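Cytosine deaminase (Klebsiella pneumoniae, PDB 4R85) probably catalyses the hydrolytic deamination of cytosine and 5-methylcytosine, with an iron(II) centre in an amidohydrolase-fold barrel. Local coordinates at residues M1-R9 with A13-D21; M105-H113 with S393-R403. All blocks are in the same frame, centred on the assembly; numbering follows the deposited sequence.

Overall arrangement
Starting at the N terminus, contact 1 closes at once: residues 1-9 and 13-21, three residues apart, form the hairpin that begins the small sheet of the protein. Only then does the chain build the amidohydrolase barrel, and contact 2 follows in series, neither nested in contact 1 nor crossing it. It closes a loop of 279 residues by bringing 393-403, at the late edge of the large sheet, against 105-113, where helix 92-108 passes into barrel strand 111-119. The centres lie about 17 Å apart, and the two contacts touch where Met1, Ile3 and Leu19 pack on Ile394, so the N-terminal hairpin and the late hairpin 390-403 meet beside the barrel.

Contact 1: residues M1-R9 with A13-D21; sequences MKIINARLR and ALFTLDLQD
Leu8 lays its CD1 methyl over the middle of the Phe15 ring, 3.6 Å from the ring centroid and 12° off the normal, a CH-pi contact at the turn end of an antiparallel beta hairpin. Strands 2-7 and 14-20 are its arms, and with strands 23-29 and 41-42 they make the small sheet beside the amidohydrolase barrel. The hairpin illustrates how a ladder absorbs an irregularity. Ile3 and Leu17 form a hydrogen-bonded pair, with Ile3 N to Leu17 O at 2.8 Å and the return bond equally short; Ala6 and Phe15 form the next such pair, but the register has slipped by one residue. This beta bulge is centred on Asn5, whose positive phi turns the strand through a corner. Asn5 ND2 bonds to Asp42 OD1, and Gln30 OE1 takes the Asn5 backbone N, while Thr16 OG1 also bonds to Gln30, so residues outside the hairpin hold the irregular site.

Ile3, Leu17 and Leu19 lie on one face, where Leu372 of strand 372-375 packs against all three. On the other face, Lys2 runs beside Asp18 in the same direction. Its CG stands anti to the backbone N (chi1 180°), and bends at chi3 and chi4 fold the chain back to bring NZ 2.8 Å from Asp18 OD1. This salt bridge meets the syn side of the carboxylate, 19° out of its plane, and Arg26 pairs with Asp18 OD2, so both oxygens have a cationic partner. Lys2 CG also touches the Thr16 methyl. Near the hairpin's turn a water accepts from Arg7 NE and from Leu8 N, the latter at 2.8 Å, and donates to Ala13 O.

Contact 2: residues M105-H113 with S393-R403; sequences MLRDFGVQH and SIRHGKVILQR
A single backbone oxygen, Asp108 O, is gripped by both terminal nitrogens of Arg403: NH1 and NH2 each lie 3.0 Å from it, and the oxygen sits almost in the guanidinium plane. NH1 comes nearly straight onto the carbonyl, whereas NH2 stands 46° above the carbonyl plane. The acceptor belongs to the last turn of helix 92-108, closed by a Schellman motif with Gly110 at C-prime, and such an end would probably draw a cation. Arg403 NH1 also bonds to Val390 O.

Gln112 bonds to both main chain and side chain. Its NE2 reaches Ile394 O at 2.8 Å, approaching from above the carbonyl plane, and its OE1 accepts from Arg395 NH1 at 3.2 Å; the amide and guanidinium planes stand 79° apart. Arg395, extended from CG to NE, carries its guanidinium on to Asp143 and Ala139. Beside the Arg403 site the Leu401 CD1 methyl lies 3.6 Å from Asp108 CA, and between the two sites one water joins Arg107 O to Ser393 OG.

A classic beta bulge sets Ile400 and Leu401 together opposite Ser393 in hairpin 390-403. That hairpin rests against the junction of helix 92-108 and barrel strand 111-119, and Gln402 and Arg403 extend its sheet by an antiparallel ladder into the second subunit, whose Tyr410 bonds to Asp108 OD1.

Contact 1: residues M1-R9 with A13-D21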
loop_
_atom_site.group_PDB
_atom_site.type_symbol
_atom_site.label_atom_id
_atom_site.label_comp_id
_atom_site.label_asym_id
_atom_site.label_seq_id
_atom_site.Cartn_x
_atom_site.Cartn_y
_atom_site.Cartn_z
ATOM N N MET A 1 13.728 -8.049 33.259
ATOM C CA MET A 1 13.119 -6.848 32.702
ATOM C C MET A 1 11.602 -6.919 32.794
ATOM O O MET A 1 11.010 -7.958 32.524
ATOM C CB MET A 1 13.542 -6.660 31.247
ATOM C CG MET A 1 12.806 -5.535 30.531
ATOM S SD MET A 1 13.504 -5.204 28.905
ATOM C CE MET A 1 13.695 -6.865 28.279
ATOM N N LYS A 2 10.978 -5.811 33.172
ATOM C CA LYS A 2 9.529 -5.772 33.332
ATOM C C LYS A 2 8.894 -4.776 32.367
ATOM O O LYS A 2 9.421 -3.683 32.153
ATOM C CB LYS A 2 9.169 -5.410 34.772
ATOM C CG LYS A 2 7.673 -5.338 35.051
ATOM C CD LYS A 2 7.389 -4.715 36.418
ATOM C CE LYS A 2 7.945 -5.562 37.555
ATOM N NZ LYS A 2 7.177 -6.824 37.746
ATOM N N ILE A 3 7.770 -5.166 31.774
ATOM C CA ILE A 3 6.995 -4.262 30.935
ATOM C C ILE A 3 5.611 -4.129 31.542
ATOM O O ILE A 3 4.951 -5.132 31.789
ATOM C CB ILE A 3 6.846 -4.788 29.501
ATOM C CG1 ILE A 3 8.219 -5.067 28.872
ATOM C CG2 ILE A 3 6.065 -3.792 28.664
ATOM C CD1 ILE A 3 8.151 -5.890 27.613
ATOM N N ILE A 4 5.176 -2.899 31.799
ATOM C CA ILE A 4 3.842 -2.670 32.357
ATOM C C ILE A 4 2.929 -1.935 31.374
ATOM O O ILE A 4 3.402 -1.358 30.389
ATOM C CB ILE A 4 3.884 -1.869 33.677
ATOM C CG1 ILE A 4 4.462 -0.464 33.459
ATOM C CG2 ILE A 4 4.666 -2.627 34.756
ATOM C CD1 ILE A 4 4.377 0.432 34.704
ATOM N N ASN A 5 1.627 -1.967 31.663
ATOM C CA ASN A 5 0.623 -1.225 30.905
ATOM C C ASN A 5 0.583 -1.632 29.440
ATOM O O ASN A 5 0.352 -0.803 28.555
ATOM C CB ASN A 5 0.856 0.286 31.018
ATOM C CG ASN A 5 0.681 0.802 32.431
ATOM O OD1 ASN A 5 -0.118 0.274 33.211
ATOM N ND2 ASN A 5 1.426 1.852 32.769
ATOM N N ALA A 6 0.814 -2.912 29.181
ATOM C CA ALA A 6 0.854 -3.397 27.811
ATOM C C ALA A 6 -0.470 -4.029 27.431
ATOM O O ALA A 6 -1.076 -4.744 28.227
ATOM C CB ALA A 6 1.973 -4.397 27.636
ATOM N N ARG A 7 -0.927 -3.746 26.218
ATOM C CA ARG A 7 -2.062 -4.468 25.667
ATOM C C ARG A 7 -1.568 -5.745 25.011
ATOM O O ARG A 7 -0.445 -5.800 24.496
ATOM C CB ARG A 7 -2.800 -3.615 24.640
ATOM C CG ARG A 7 -3.329 -2.303 25.194
ATOM C CD ARG A 7 -4.601 -2.494 25.981
ATOM N NE ARG A 7 -5.669 -3.020 25.144
ATOM C CZ ARG A 7 -6.518 -2.269 24.451
ATOM N NH1 ARG A 7 -7.460 -2.852 23.720
ATOM N NH2 ARG A 7 -6.431 -0.942 24.493
ATOM N N LEU A 8 -2.404 -6.775 25.026
ATOM C CA LEU A 8 -2.140 -7.971 24.230
ATOM C C LEU A 8 -3.214 -8.061 23.159
ATOM O O LEU A 8 -4.266 -7.425 23.278
ATOM C CB LEU A 8 -2.120 -9.219 25.113
ATOM C CG LEU A 8 -0.982 -9.230 26.138
ATOM C CD1 LEU A 8 -1.115 -10.438 27.054
ATOM C CD2 LEU A 8 0.391 -9.224 25.437
ATOM N N ARG A 9 -2.949 -8.822 22.104
ATOM C CA ARG A 9 -3.844 -8.839 20.949
ATOM C C ARG A 9 -5.237 -9.362 21.277
ATOM O O ARG A 9 -5.385 -10.395 21.929
ATOM C CB ARG A 9 -3.235 -9.634 19.788
ATOM C CG ARG A 9 -2.092 -8.911 19.095
ATOM C CD ARG A 9 -1.703 -9.612 17.799
ATOM N NE ARG A 9 -2.875 -9.777 16.942
ATOM C CZ ARG A 9 -3.185 -10.899 16.301
ATOM N NH1 ARG A 9 -2.398 -11.966 16.407
ATOM N NH2 ARG A 9 -4.272 -10.943 15.540
ATOM N N ALA A 13 -7.844 -6.056 28.577
ATOM C CA ALA A 13 -7.078 -5.802 29.804
ATOM C C ALA A 13 -5.640 -5.359 29.525
ATOM O O ALA A 13 -5.087 -5.661 28.471
ATOM C CB ALA A 13 -7.081 -7.032 30.692
ATOM N N LEU A 14 -5.048 -4.638 30.473
ATOM C CA LEU A 14 -3.631 -4.281 30.411
ATOM C C LEU A 14 -2.809 -5.350 31.127
ATOM O O LEU A 14 -3.274 -5.945 32.100
ATOM C CB LEU A 14 -3.389 -2.921 31.067
ATOM C CG LEU A 14 -3.920 -1.683 30.335
ATOM C CD1 LEU A 14 -3.810 -0.450 31.220
ATOM C CD2 LEU A 14 -3.171 -1.467 29.030
ATOM N N PHE A 15 -1.587 -5.592 30.658
ATOM C CA PHE A 15 -0.772 -6.655 31.233
ATOM C C PHE A 15 0.620 -6.202 31.633
ATOM O O PHE A 15 1.198 -5.302 31.024
ATOM C CB PHE A 15 -0.642 -7.827 30.255
ATOM C CG PHE A 15 -1.937 -8.524 29.965
ATOM C CD1 PHE A 15 -2.262 -9.699 30.618
ATOM C CD2 PHE A 15 -2.827 -8.007 29.035
ATOM C CE1 PHE A 15 -3.458 -10.347 30.353
ATOM C CE2 PHE A 15 -4.019 -8.650 28.763
ATOM C CZ PHE A 15 -4.337 -9.821 29.430
ATOM N N THR A 16 1.149 -6.839 32.672
ATOM C CA THR A 16 2.568 -6.748 32.991
ATOM C C THR A 16 3.275 -8.014 32.508
ATOM O O THR A 16 2.793 -9.126 32.726
ATOM C CB THR A 16 2.791 -6.551 34.498
ATOM O OG1 THR A 16 2.468 -5.199 34.839
ATOM C CG2 THR A 16 4.235 -6.822 34.877
ATOM N N LEU A 17 4.408 -7.836 31.830
ATOM C CA LEU A 17 5.204 -8.952 31.349
ATOM C C LEU A 17 6.554 -8.954 32.054
ATOM O O LEU A 17 7.261 -7.943 32.066
ATOM C CB LEU A 17 5.418 -8.834 29.829
ATOM C CG LEU A 17 4.224 -8.302 29.030
ATOM C CD1 LEU A 17 4.573 -8.192 27.551
ATOM C CD2 LEU A 17 3.017 -9.192 29.219
ATOM N N ASP A 18 6.908 -10.087 32.649
ATOM C CA ASP A 18 8.174 -10.223 33.356
ATOM C C ASP A 18 9.115 -11.098 32.550
ATOM O O ASP A 18 8.812 -12.262 32.286
ATOM C CB ASP A 18 7.956 -10.833 34.743
ATOM C CG ASP A 18 7.269 -9.878 35.696
ATOM O OD1 ASP A 18 7.538 -8.658 35.610
ATOM O OD2 ASP A 18 6.462 -10.344 36.532
ATOM N N LEU A 19 10.244 -10.524 32.145
ATOM C CA LEU A 19 11.224 -11.243 31.339
ATOM C C LEU A 19 12.448 -11.543 32.189
ATOM O O LEU A 19 12.946 -10.678 32.911
ATOM C CB LEU A 19 11.620 -10.422 30.114
ATOM C CG LEU A 19 10.456 -9.887 29.277
ATOM C CD1 LEU A 19 10.973 -9.201 28.017
ATOM C CD2 LEU A 19 9.481 -10.995 28.925
ATOM N N GLN A 20 12.933 -12.772 32.107
ATOM C CA GLN A 20 14.028 -13.190 32.961
ATOM C C GLN A 20 14.784 -14.327 32.305
ATOM O O GLN A 20 14.173 -15.261 31.799
ATOM C CB GLN A 20 13.471 -13.635 34.309
ATOM C CG GLN A 20 14.496 -14.134 35.290
ATOM C CD GLN A 20 13.874 -14.440 36.635
ATOM O OE1 GLN A 20 12.880 -13.822 37.028
ATOM N NE2 GLN A 20 14.444 -15.406 37.344
ATOM N N ASP A 21 16.110 -14.238 32.310
ATOM C CA ASP A 21 16.955 -15.280 31.729
ATOM C C ASP A 21 16.557 -15.624 30.292
ATOM O O ASP A 21 16.492 -16.797 29.921
ATOM C CB ASP A 21 16.942 -16.535 32.609
ATOM C CG ASP A 21 17.555 -16.292 33.973
ATOM O OD1 ASP A 21 17.110 -16.925 34.957
ATOM O OD2 ASP A 21 18.481 -15.459 34.061
HETATM O O HOH W 1 -4.936 -5.995 25.841
#

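Contact 2: residues M105-H113 with S393-R403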
loop_
_atom_site.group_PDB
_atom_site.type_symbol
_atom_site.label_atom_id
_atom_site.label_comp_id
_atom_site.label_asym_id
_atom_site.label_seq_id
_atom_site.Cartn_x
_atom_site.Cartn_y
_atom_site.Cartn_z
ATOM N N MET A 105 17.377 -3.618 7.617
ATOM C CA MET A 105 16.070 -3.013 7.357
ATOM C C MET A 105 14.951 -3.802 8.015
ATOM O O MET A 105 13.985 -3.217 8.509
ATOM C CB MET A 105 15.757 -2.972 5.856
ATOM C CG MET A 105 16.702 -2.169 4.983
ATOM S SD MET A 105 16.039 -2.219 3.289
ATOM C CE MET A 105 17.566 -2.026 2.371
ATOM N N LEU A 106 15.052 -5.128 7.978
ATOM C CA LEU A 106 14.001 -5.967 8.552
ATOM C C LEU A 106 13.985 -5.816 10.072
ATOM O O LEU A 106 12.922 -5.706 10.679
ATOM C CB LEU A 106 14.176 -7.437 8.149
ATOM C CG LEU A 106 14.027 -7.757 6.655
ATOM C CD1 LEU A 106 14.601 -9.134 6.330
ATOM C CD2 LEU A 106 12.556 -7.675 6.240
ATOM N N ARG A 107 15.175 -5.809 10.671
ATOM C CA ARG A 107 15.347 -5.569 12.104
ATOM C C ARG A 107 14.727 -4.230 12.502
ATOM O O ARG A 107 14.049 -4.131 13.531
ATOM C CB ARG A 107 16.841 -5.593 12.460
ATOM C CG ARG A 107 17.191 -5.274 13.926
ATOM C CD ARG A 107 17.461 -3.787 14.157
ATOM N NE ARG A 107 18.208 -3.172 13.055
ATOM C CZ ARG A 107 19.532 -3.190 12.946
ATOM N NH1 ARG A 107 20.264 -3.794 13.870
ATOM N NH2 ARG A 107 20.125 -2.601 11.913
ATOM N N ASP A 108 14.974 -3.200 11.692
ATOM C CA ASP A 108 14.425 -1.873 11.960
ATOM C C ASP A 108 12.906 -1.904 12.049
ATOM O O ASP A 108 12.306 -1.085 12.744
ATOM C CB ASP A 108 14.843 -0.864 10.896
ATOM C CG ASP A 108 16.300 -0.443 11.023
ATOM O OD1 ASP A 108 16.920 -0.698 12.087
ATOM O OD2 ASP A 108 16.819 0.156 10.051
ATOM N N PHE A 109 12.290 -2.845 11.343
ATOM C CA PHE A 109 10.841 -2.946 11.329
ATOM C C PHE A 109 10.277 -4.117 12.153
ATOM O O PHE A 109 9.152 -4.564 11.924
ATOM C CB PHE A 109 10.315 -2.956 9.890
ATOM C CG PHE A 109 10.357 -1.610 9.238
ATOM C CD1 PHE A 109 9.430 -0.635 9.580
ATOM C CD2 PHE A 109 11.336 -1.311 8.292
ATOM C CE1 PHE A 109 9.467 0.622 8.985
ATOM C CE2 PHE A 109 11.377 -0.068 7.687
ATOM C CZ PHE A 109 10.436 0.902 8.030
ATOM N N GLY A 110 11.063 -4.598 13.117
ATOM C CA GLY A 110 10.573 -5.564 14.091
ATOM C C GLY A 110 10.587 -7.026 13.683
ATOM O O GLY A 110 10.006 -7.870 14.366
ATOM N N VAL A 111 11.249 -7.342 12.578
ATOM C CA VAL A 111 11.305 -8.723 12.112
ATOM C C VAL A 111 12.436 -9.482 12.788
ATOM O O VAL A 111 13.587 -9.055 12.725
ATOM C CB VAL A 111 11.523 -8.792 10.593
ATOM C CG1 VAL A 111 11.705 -10.237 10.171
ATOM C CG2 VAL A 111 10.340 -8.157 9.868
ATOM N N GLN A 112 12.117 -10.610 13.428
ATOM C CA GLN A 112 13.148 -11.428 14.067
ATOM C C GLN A 112 13.221 -12.846 13.493
ATOM O O GLN A 112 14.073 -13.643 13.882
ATOM C CB GLN A 112 12.928 -11.495 15.577
ATOM C CG GLN A 112 13.145 -10.174 16.320
ATOM C CD GLN A 112 13.169 -10.368 17.827
ATOM O OE1 GLN A 112 13.645 -11.393 18.319
ATOM N NE2 GLN A 112 12.634 -9.395 18.567
ATOM N N HIS A 113 12.294 -13.159 12.599
ATOM C CA HIS A 113 12.246 -14.462 11.951
ATOM C C HIS A 113 12.156 -14.280 10.442
ATOM O O HIS A 113 11.294 -13.560 9.938
ATOM C CB HIS A 113 11.069 -15.279 12.481
ATOM C CG HIS A 113 11.181 -15.588 13.938
ATOM N ND1 HIS A 113 11.985 -16.596 14.423
ATOM C CD2 HIS A 113 10.624 -14.994 15.021
ATOM C CE1 HIS A 113 11.903 -16.626 15.741
ATOM N NE2 HIS A 113 11.086 -15.662 16.131
ATOM N N SER A 393 12.177 -3.301 20.237
ATOM C CA SER A 393 12.316 -4.694 19.849
ATOM C C SER A 393 13.198 -5.366 20.878
ATOM O O SER A 393 14.313 -4.913 21.142
ATOM C CB SER A 393 12.929 -4.831 18.458
ATOM O OG SER A 393 12.970 -6.190 18.052
ATOM N N ILE A 394 12.679 -6.437 21.465
ATOM C CA ILE A 394 13.396 -7.187 22.482
ATOM C C ILE A 394 13.668 -8.579 21.950
ATOM O O ILE A 394 12.787 -9.222 21.388
ATOM C CB ILE A 394 12.589 -7.257 23.794
ATOM C CG1 ILE A 394 12.402 -5.848 24.360
ATOM C CG2 ILE A 394 13.286 -8.150 24.820
ATOM C CD1 ILE A 394 11.486 -5.780 25.582
ATOM N N ARG A 395 14.902 -9.035 22.102
ATOM C CA ARG A 395 15.284 -10.338 21.588
ATOM C C ARG A 395 16.163 -11.032 22.613
ATOM O O ARG A 395 17.150 -10.465 23.066
ATOM C CB ARG A 395 16.031 -10.184 20.267
ATOM C CG ARG A 395 16.591 -11.478 19.729
ATOM C CD ARG A 395 17.109 -11.281 18.327
ATOM N NE ARG A 395 17.767 -12.477 17.820
ATOM C CZ ARG A 395 17.121 -13.506 17.289
ATOM N NH1 ARG A 395 15.796 -13.490 17.215
ATOM N NH2 ARG A 395 17.795 -14.555 16.837
ATOM N N HIS A 396 15.789 -12.252 22.975
ATOM C CA HIS A 396 16.470 -12.995 24.036
ATOM C C HIS A 396 16.584 -12.176 25.331
ATOM O O HIS A 396 17.579 -12.262 26.052
ATOM C CB HIS A 396 17.840 -13.489 23.554
ATOM C CG HIS A 396 17.777 -14.320 22.309
ATOM N ND1 HIS A 396 18.865 -14.514 21.484
ATOM C CD2 HIS A 396 16.754 -15.009 21.748
ATOM C CE1 HIS A 396 18.515 -15.283 20.469
ATOM N NE2 HIS A 396 17.238 -15.599 20.605
ATOM N N GLY A 397 15.558 -11.376 25.615
ATOM C CA GLY A 397 15.488 -10.631 26.858
ATOM C C GLY A 397 16.226 -9.302 26.879
ATOM O O GLY A 397 16.276 -8.648 27.914
ATOM N N LYS A 398 16.800 -8.900 25.750
ATOM C CA LYS A 398 17.542 -7.640 25.682
ATOM C C LYS A 398 16.940 -6.718 24.632
ATOM O O LYS A 398 16.483 -7.175 23.589
ATOM C CB LYS A 398 19.006 -7.895 25.324
ATOM C CG LYS A 398 19.752 -8.781 26.300
ATOM C CD LYS A 398 21.135 -9.122 25.762
ATOM C CE LYS A 398 21.890 -10.048 26.703
ATOM N NZ LYS A 398 23.172 -10.518 26.098
ATOM N N VAL A 399 16.952 -5.416 24.896
ATOM C CA VAL A 399 16.501 -4.458 23.893
ATOM C C VAL A 399 17.523 -4.363 22.764
ATOM O O VAL A 399 18.690 -4.077 23.007
ATOM C CB VAL A 399 16.306 -3.059 24.492
ATOM C CG1 VAL A 399 15.756 -2.115 23.433
ATOM C CG2 VAL A 399 15.383 -3.122 25.697
ATOM N N ILE A 400 17.094 -4.617 21.533
ATOM C CA ILE A 400 18.008 -4.518 20.397
ATOM C C ILE A 400 17.641 -3.354 19.489
ATOM O O ILE A 400 18.369 -3.031 18.547
ATOM C CB ILE A 400 18.061 -5.825 19.579
ATOM C CG1 ILE A 400 16.702 -6.117 18.940
ATOM C CG2 ILE A 400 18.525 -6.980 20.458
ATOM C CD1 ILE A 400 16.732 -7.229 17.904
ATOM N N LEU A 401 16.508 -2.723 19.780
ATOM C CA LEU A 401 16.078 -1.533 19.055
ATOM C C LEU A 401 15.186 -0.676 19.941
ATOM O O LEU A 401 14.293 -1.180 20.610
ATOM C CB LEU A 401 15.324 -1.911 17.775
ATOM C CG LEU A 401 14.702 -0.786 16.931
ATOM C CD1 LEU A 401 14.628 -1.217 15.475
ATOM C CD2 LEU A 401 13.301 -0.356 17.412
ATOM N N GLN A 402 15.425 0.626 19.912
ATOM C CA GLN A 402 14.589 1.577 20.620
ATOM C C GLN A 402 14.372 2.799 19.736
ATOM O O GLN A 402 15.328 3.463 19.318
ATOM C CB GLN A 402 15.229 1.984 21.947
ATOM C CG GLN A 402 14.365 2.916 22.780
ATOM C CD GLN A 402 13.054 2.272 23.181
ATOM O OE1 GLN A 402 13.026 1.111 23.586
ATOM N NE2 GLN A 402 11.956 3.016 23.055
ATOM N N ARG A 403 13.105 3.069 19.445
ATOM C CA ARG A 403 12.699 4.227 18.674
ATOM C C ARG A 403 11.987 5.177 19.614
ATOM O O ARG A 403 11.281 4.745 20.525
ATOM C CB ARG A 403 11.716 3.798 17.586
ATOM C CG ARG A 403 12.031 4.286 16.195
ATOM C CD ARG A 403 10.933 3.845 15.227
ATOM N NE ARG A 403 11.459 3.414 13.934
ATOM C CZ ARG A 403 11.657 2.145 13.586
ATOM N NH1 ARG A 403 11.365 1.156 14.431
ATOM N NH2 ARG A 403 12.138 1.861 12.383
HETATM O O HOH W 2 13.877 -6.214 15.513
HETATM O O HOH W 3 19.719 -4.467 16.687
#